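Local coordinates for protein putative hexose oxidase (Nonomuraea sp. ATCC 39727, PDB 5AWV) that probably works as an FAD-dependent hexose oxidase that acts on sugar-bearing glycopeptide antibiotics such as teicoplanin, at residues L43-K46 and L47-A50; I106-S109 and L110-E113; N129-S132 and E133-K137. All blocks are in the same frame, centred on the assembly; numbering follows the deposited sequence.

How the interactions relate
The three contacts are local and follow one another along the chain: a helix end at 43-50, a turn at 106-113 and a helix start at 129-137. Centres of interactions 1 and 2 lie about 14 Å apart, those of 2 and 3 about 13 Å. Interaction 2 leaves strand 104-107, which lies between strands 60-63 and 84-87 of a mixed sheet, and touches both others: the Arg48-Asp107 salt bridge joins it to the loop just after helix 42-46, and a probable hydrogen bond from Asn129 ND2 to Glu113 O to the residues just before helix 131-142. Interactions 2 and 3 share the FAD-binding domain; all three lie near the FAD. Interactions 1 and 2 also pack on the second subunit, whereas 129-137 reaches it through Lys137.

Interaction 1 (L43-K46 and L47-A50); sequences LNLK and LRGA
Leu47 folds its side chain back over the carbonyl of Leu43, one turn earlier. With CG anti to its own carbonyl carbon (chi1 -70°), Leu47 CG comes to 3.3 Å from Leu43 O and Leu47 CD1 to 3.5 Å from that same oxygen. The backbone N of Leu47 is shared between two carbonyls, each in a weak, bent hydrogen bond: Leu43 O at 3.0 Å and Asn44 O at 3.3 Å. This forked bonding marks the C-terminal end of helix 42-46, where Leu47 is the first residue to leave helical backbone angles and the chain turns toward the glycines of the FAD site. Arg48 leaves the backbone with CG set between N and the carbonyl carbon (chi1 75°), which lays Arg48 CG 3.6 Å from Leu45 O. From there its chain runs straight to NE, and Leu45 CD2 approaches the guanidinium obliquely, 4.3 Å from Arg48 NE; beyond, Arg48 NH2 bonds to Ser88 O. Lys46 instead bends near its end, at chi3 and chi4, and its NZ reaches Gly56 O. Asn44 OD1 is hydrogen-bonded to Arg349 NE of the second subunit. A water bridges the exit from the helix, hydrogen-bonded to Lys46 O at 2.8 Å and to Gly49 N at 2.9 Å.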
loop_
_atom_site.group_PDB
_atom_site.type_symbol
_atom_site.label_atom_id
_atom_site.label_comp_id
_atom_site.label_asym_id
_atom_site.label_seq_id
_atom_site.Cartn_x
_atom_site.Cartn_y
_atom_site.Cartn_z
ATOM N N LEU A 43 1.014 -23.044 5.807
ATOM C CA LEU A 43 0.259 -22.767 4.580
ATOM C C LEU A 43 -0.535 -21.435 4.614
ATOM O O LEU A 43 -0.602 -20.755 3.600
ATOM C CB LEU A 43 -0.616 -23.963 4.098
ATOM C CG LEU A 43 0.172 -25.221 3.570
ATOM C CD1 LEU A 43 -0.712 -26.458 3.394
ATOM C CD2 LEU A 43 0.895 -25.020 2.222
ATOM N N ASN A 44 -1.195 -21.115 5.721
ATOM C CA ASN A 44 -1.849 -19.835 5.863
ATOM C C ASN A 44 -0.856 -18.717 5.572
ATOM O O ASN A 44 -1.194 -17.787 4.842
ATOM C CB ASN A 44 -2.516 -19.642 7.229
ATOM C CG ASN A 44 -3.831 -20.449 7.362
ATOM O OD1 ASN A 44 -4.244 -21.182 6.435
ATOM N ND2 ASN A 44 -4.531 -20.188 8.378
ATOM N N LEU A 45 0.292 -18.788 6.192
ATOM C CA LEU A 45 1.243 -17.710 6.081
ATOM C C LEU A 45 1.889 -17.611 4.703
ATOM O O LEU A 45 2.094 -16.494 4.217
ATOM C CB LEU A 45 2.251 -17.765 7.176
ATOM C CG LEU A 45 1.652 -17.575 8.564
ATOM C CD1 LEU A 45 2.672 -17.866 9.664
ATOM C CD2 LEU A 45 1.134 -16.159 8.719
ATOM N N LYS A 46 2.076 -18.776 4.066
ATOM C CA LYS A 46 2.704 -18.884 2.752
ATOM C C LYS A 46 1.730 -18.324 1.742
ATOM O O LYS A 46 2.114 -17.877 0.645
ATOM C CB LYS A 46 2.975 -20.375 2.439
ATOM C CG LYS A 46 3.815 -20.677 1.198
ATOM C CD LYS A 46 3.817 -22.194 0.908
ATOM C CE LYS A 46 2.748 -22.542 -0.047
ATOM N NZ LYS A 46 3.188 -22.077 -1.397
ATOM N N LEU A 47 0.457 -18.421 2.068
ATOM C CA LEU A 47 -0.594 -18.105 1.074
ATOM C C LEU A 47 -1.275 -16.812 1.339
ATOM O O LEU A 47 -2.355 -16.566 0.837
ATOM C CB LEU A 47 -1.627 -19.241 0.996
ATOM C CG LEU A 47 -1.137 -20.530 0.362
ATOM C CD1 LEU A 47 -2.211 -21.576 0.573
ATOM C CD2 LEU A 47 -0.724 -20.426 -1.113
ATOM N N ARG A 48 -0.730 -15.976 2.184
ATOM C CA ARG A 48 -1.533 -14.777 2.449
ATOM C C ARG A 48 -1.240 -13.565 1.577
ATOM O O ARG A 48 -1.812 -12.536 1.769
ATOM C CB ARG A 48 -1.494 -14.427 3.906
ATOM C CG ARG A 48 -0.250 -13.816 4.414
ATOM C CD ARG A 48 -0.611 -13.424 5.851
ATOM N NE ARG A 48 0.463 -12.631 6.383
ATOM C CZ ARG A 48 0.568 -11.296 6.337
ATOM N NH1 ARG A 48 -0.413 -10.518 5.919
ATOM N NH2 ARG A 48 1.658 -10.759 6.824
ATOM N N GLY A 49 -0.408 -13.719 0.571
ATOM C CA GLY A 49 -0.355 -12.746 -0.512
ATOM C C GLY A 49 -1.696 -12.584 -1.199
ATOM O O GLY A 49 -2.441 -13.560 -1.372
ATOM N N ALA A 50 -1.992 -11.340 -1.613
ATOM C CA ALA A 50 -3.188 -10.999 -2.359
ATOM C C ALA A 50 -3.267 -11.536 -3.784
ATOM O O ALA A 50 -4.356 -11.947 -4.248
ATOM C CB ALA A 50 -3.374 -9.505 -2.397
HETATM O O HOH W 1 1.168 -15.693 -0.754
#

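Interaction 2 (I106-S109 and L110-E113); sequences IDMS and LLTE
The flat carbonyl group of Met108 is approached by Leu111 N from above its plane, 42° out of it, in the hydrogen bond of 2.8 Å between Leu111 N and Met108 O that closes a type I beta turn from Met108 to Leu111. An Asx turn from Asp107 to Ser109 overlaps it, and together the two take the chain out of strand 104-107. A second flat group, the Asp107 carboxylate, takes both donors of Ser109 on one oxygen. Ser109 N meets Asp107 OD1 nearly head-on, in line with the bond from CG to OD1, at 2.9 Å. Ser109 OG donates to Asp107 OD1 from the syn side, 25° out of the carboxylate plane, at 2.6 Å. The hydroxyl of Ser109 can reach back because OG lies beside its own backbone N, anti to the carbonyl carbon (chi1 -72°). With OD2 in a salt bridge to Arg48 NE, the buried Asp107 side chain is held through both carboxylate oxygens, which probably favours its charged form. Met108, bent at chi2 and chi3, brings its methyl CE tightly against Leu111 CD1, at 3.4 Å; the same side chain lines the FAD pocket and packs on Val86 and Ser88. Leu110 leans instead on Lys137 of the second subunit. A water bonded to both Asp107 O and Leu110 N bridges the turn, and just past it the methyl Thr112 CG2 rests 3.3 Å from Ser109 O.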
loop_
_atom_site.group_PDB
_atom_site.type_symbol
_atom_site.label_atom_id
_atom_site.label_comp_id
_atom_site.label_asym_id
_atom_site.label_seq_id
_atom_site.Cartn_x
_atom_site.Cartn_y
_atom_site.Cartn_z
ATOM N N ILE A 106 10.019 -12.864 6.708
ATOM C CA ILE A 106 9.743 -12.235 7.956
ATOM C C ILE A 106 8.322 -11.592 7.855
ATOM O O ILE A 106 8.118 -10.602 7.145
ATOM C CB ILE A 106 10.804 -11.210 8.347
ATOM C CG1 ILE A 106 12.174 -11.940 8.432
ATOM C CG2 ILE A 106 10.443 -10.556 9.655
ATOM C CD1 ILE A 106 13.356 -11.023 8.700
ATOM N N ASP A 107 7.403 -12.147 8.633
ATOM C CA ASP A 107 6.003 -11.806 8.563
ATOM C C ASP A 107 5.681 -10.880 9.724
ATOM O O ASP A 107 5.918 -11.223 10.877
ATOM C CB ASP A 107 5.143 -13.068 8.581
ATOM C CG ASP A 107 3.642 -12.761 8.361
ATOM O OD1 ASP A 107 3.110 -11.867 9.074
ATOM O OD2 ASP A 107 3.057 -13.368 7.437
ATOM N N MET A 108 5.161 -9.694 9.420
ATOM C CA MET A 108 4.934 -8.641 10.414
ATOM C C MET A 108 3.560 -8.589 11.055
ATOM O O MET A 108 3.248 -7.599 11.788
ATOM C CB MET A 108 5.226 -7.288 9.817
ATOM C CG MET A 108 6.585 -7.165 9.090
ATOM S SD MET A 108 8.082 -7.414 10.073
ATOM C CE MET A 108 8.334 -5.753 10.532
ATOM N N SER A 109 2.793 -9.635 10.855
ATOM C CA SER A 109 1.385 -9.759 11.292
ATOM C C SER A 109 1.165 -9.388 12.771
ATOM O O SER A 109 0.105 -8.803 13.131
ATOM C CB SER A 109 0.896 -11.192 11.160
ATOM O OG SER A 109 0.681 -11.655 9.862
ATOM N N LEU A 110 2.118 -9.749 13.630
ATOM C CA LEU A 110 1.996 -9.432 15.059
ATOM C C LEU A 110 2.293 -7.982 15.403
ATOM O O LEU A 110 1.953 -7.569 16.513
ATOM C CB LEU A 110 2.857 -10.391 15.892
ATOM C CG LEU A 110 2.560 -11.888 15.826
ATOM C CD1 LEU A 110 3.580 -12.654 16.624
ATOM C CD2 LEU A 110 1.195 -12.246 16.373
ATOM N N LEU A 111 2.899 -7.186 14.497
ATOM C CA LEU A 111 3.242 -5.788 14.818
ATOM C C LEU A 111 2.199 -4.809 14.450
ATOM O O LEU A 111 2.269 -4.242 13.361
ATOM C CB LEU A 111 4.541 -5.381 14.111
ATOM C CG LEU A 111 5.826 -6.054 14.634
ATOM C CD1 LEU A 111 7.052 -5.877 13.728
ATOM C CD2 LEU A 111 6.196 -5.605 16.058
ATOM N N THR A 112 1.257 -4.533 15.346
ATOM C CA THR A 112 0.034 -3.813 14.992
ATOM C C THR A 112 -0.291 -2.620 15.941
ATOM O O THR A 112 -1.430 -2.227 16.055
ATOM C CB THR A 112 -1.190 -4.742 14.987
ATOM O OG1 THR A 112 -1.332 -5.292 16.285
ATOM C CG2 THR A 112 -1.075 -5.829 14.025
ATOM N N GLU A 113 0.675 -2.060 16.638
ATOM C CA GLU A 113 0.365 -0.886 17.480
ATOM C C GLU A 113 -0.011 0.379 16.658
ATOM O O GLU A 113 0.572 0.640 15.603
ATOM C CB GLU A 113 1.580 -0.565 18.366
ATOM C CG GLU A 113 1.456 0.766 19.114
ATOM C CD GLU A 113 1.725 0.673 20.590
ATOM O OE1 GLU A 113 2.762 1.230 21.057
ATOM O OE2 GLU A 113 0.850 0.079 21.273
HETATM O O HOH W 2 4.574 -10.862 13.177
#

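Interaction 3 (N129-S132 and E133-K137); sequences NTLS and EVYEK
Two torsions bring Thr130 and Glu133 together: OG1 of Thr130 sits between its backbone N and carbonyl carbon (chi1 62°), and CG of Glu133 lies anti to its carbonyl carbon (chi1 -67°), after which the chain extends back toward the start of the helix. The result is a reciprocal exchange between backbone and side chain. Glu133 N donates to Thr130 OG1 at 3.3 Å, and Thr130 N donates to Glu133 OE1 at 2.9 Å in a nearly straight bond (170°). This second donor comes to the anti side of the carboxylate, somewhat out of its plane. Thr130 OG1 adds a weak bond to the same Glu133 OE1, while Glu133 CG passes close by, 3.3 Å from Thr130 OG1. The amide of Asn129 stands almost at right angles to the Glu133 carboxylate, its ND2 bonded to Glu126 O and probably to Glu113 O. The carboxylate probably also gains from the positive end of the helix dipole.

On another side of the turn, CG2 of Val134 packs 3.9 Å from Asn129 CB. Leu131 and Tyr135 run side by side, pointing the same way, with Tyr135 CE2 3.9 Å from Leu131 CB. Leu131 O lies over one face of the Tyr135 ring, 3.3 Å from Tyr135 CG, and also accepts from Tyr135 N in the regular helical pattern. Val134 N to Thr130 O precedes that bond in the series and Glu136 N to Ser132 O follows it. The buried phenol is satisfied farther on, by Gly149 O. From the first turn of the helix, Leu131 touches His159, an FAD-binding residue on helix 156-161; the side chain of Leu131 is about 6 Å from the FAD at the nearest atoms. Thr130 as N-cap, with Glu133 returning the bond, makes the capping box that starts helix 131-142 within the FAD-binding domain.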
loop_
_atom_site.group_PDB
_atom_site.type_symbol
_atom_site.label_atom_id
_atom_site.label_comp_id
_atom_site.label_asym_id
_atom_site.label_seq_id
_atom_site.Cartn_x
_atom_site.Cartn_y
_atom_site.Cartn_z
ATOM N N ASN A 129 -0.164 -3.491 10.653
ATOM C CA ASN A 129 -1.518 -2.997 10.539
ATOM C C ASN A 129 -2.015 -2.960 9.073
ATOM O O ASN A 129 -1.239 -2.686 8.162
ATOM C CB ASN A 129 -1.624 -1.543 11.034
ATOM C CG ASN A 129 -1.555 -1.437 12.511
ATOM O OD1 ASN A 129 -2.466 -1.890 13.180
ATOM N ND2 ASN A 129 -0.476 -0.867 13.042
ATOM N N THR A 130 -3.296 -3.186 8.873
ATOM C CA THR A 130 -3.935 -2.849 7.589
ATOM C C THR A 130 -4.388 -1.417 7.580
ATOM O O THR A 130 -4.558 -0.822 8.666
ATOM C CB THR A 130 -5.137 -3.778 7.317
ATOM O OG1 THR A 130 -6.109 -3.603 8.330
ATOM C CG2 THR A 130 -4.722 -5.228 7.332
ATOM N N LEU A 131 -4.599 -0.851 6.376
ATOM C CA LEU A 131 -5.209 0.455 6.228
ATOM C C LEU A 131 -6.548 0.571 6.900
ATOM O O LEU A 131 -6.778 1.525 7.613
ATOM C CB LEU A 131 -5.363 0.861 4.756
ATOM C CG LEU A 131 -4.016 1.000 4.003
ATOM C CD1 LEU A 131 -4.203 1.539 2.588
ATOM C CD2 LEU A 131 -3.058 1.928 4.776
ATOM N N SER A 132 -7.382 -0.428 6.807
ATOM C CA SER A 132 -8.657 -0.425 7.483
ATOM C C SER A 132 -8.515 -0.237 9.013
ATOM O O SER A 132 -9.227 0.586 9.640
ATOM C CB SER A 132 -9.393 -1.731 7.130
ATOM O OG SER A 132 -10.571 -1.769 7.862
ATOM N N GLU A 133 -7.566 -0.967 9.617
ATOM C CA GLU A 133 -7.340 -0.824 11.066
ATOM C C GLU A 133 -6.854 0.559 11.407
ATOM O O GLU A 133 -7.264 1.131 12.388
ATOM C CB GLU A 133 -6.347 -1.875 11.576
ATOM C CG GLU A 133 -6.880 -3.305 11.512
ATOM C CD GLU A 133 -5.767 -4.411 11.648
ATOM O OE1 GLU A 133 -4.615 -4.300 11.184
ATOM O OE2 GLU A 133 -6.052 -5.449 12.244
ATOM N N VAL A 134 -5.950 1.109 10.594
ATOM C CA VAL A 134 -5.428 2.396 10.829
ATOM C C VAL A 134 -6.526 3.426 10.750
ATOM O O VAL A 134 -6.596 4.331 11.598
ATOM C CB VAL A 134 -4.321 2.774 9.801
ATOM C CG1 VAL A 134 -3.935 4.245 9.872
ATOM C CG2 VAL A 134 -3.061 1.893 9.927
ATOM N N TYR A 135 -7.305 3.401 9.694
ATOM C CA TYR A 135 -8.320 4.431 9.550
ATOM C C TYR A 135 -9.324 4.447 10.700
ATOM O O TYR A 135 -9.685 5.493 11.198
ATOM C CB TYR A 135 -9.055 4.295 8.230
ATOM C CG TYR A 135 -8.232 4.442 6.958
ATOM C CD1 TYR A 135 -7.219 5.396 6.863
ATOM C CD2 TYR A 135 -8.523 3.679 5.832
ATOM C CE1 TYR A 135 -6.466 5.540 5.725
ATOM C CE2 TYR A 135 -7.802 3.862 4.659
ATOM C CZ TYR A 135 -6.769 4.771 4.620
ATOM O OH TYR A 135 -5.969 4.930 3.522
ATOM N N GLU A 136 -9.801 3.290 11.071
ATOM C CA GLU A 136 -10.745 3.172 12.132
ATOM C C GLU A 136 -10.193 3.696 13.472
ATOM O O GLU A 136 -10.889 4.414 14.158
ATOM C CB GLU A 136 -11.174 1.697 12.186
ATOM C CG GLU A 136 -12.500 1.441 12.774
ATOM C CD GLU A 136 -13.641 2.014 11.870
ATOM O OE1 GLU A 136 -14.172 3.026 12.365
ATOM O OE2 GLU A 136 -13.894 1.502 10.712
ATOM N N LYS A 137 -8.997 3.234 13.877
ATOM C CA LYS A 137 -8.438 3.665 15.112
ATOM C C LYS A 137 -8.051 5.126 15.173
ATOM O O LYS A 137 -8.223 5.788 16.192
ATOM C CB LYS A 137 -7.209 2.828 15.393
ATOM C CG LYS A 137 -6.463 3.120 16.667
ATOM C CD LYS A 137 -7.144 2.725 17.955
ATOM C CE LYS A 137 -6.216 3.013 19.191
ATOM N NZ LYS A 137 -5.259 1.881 19.408
#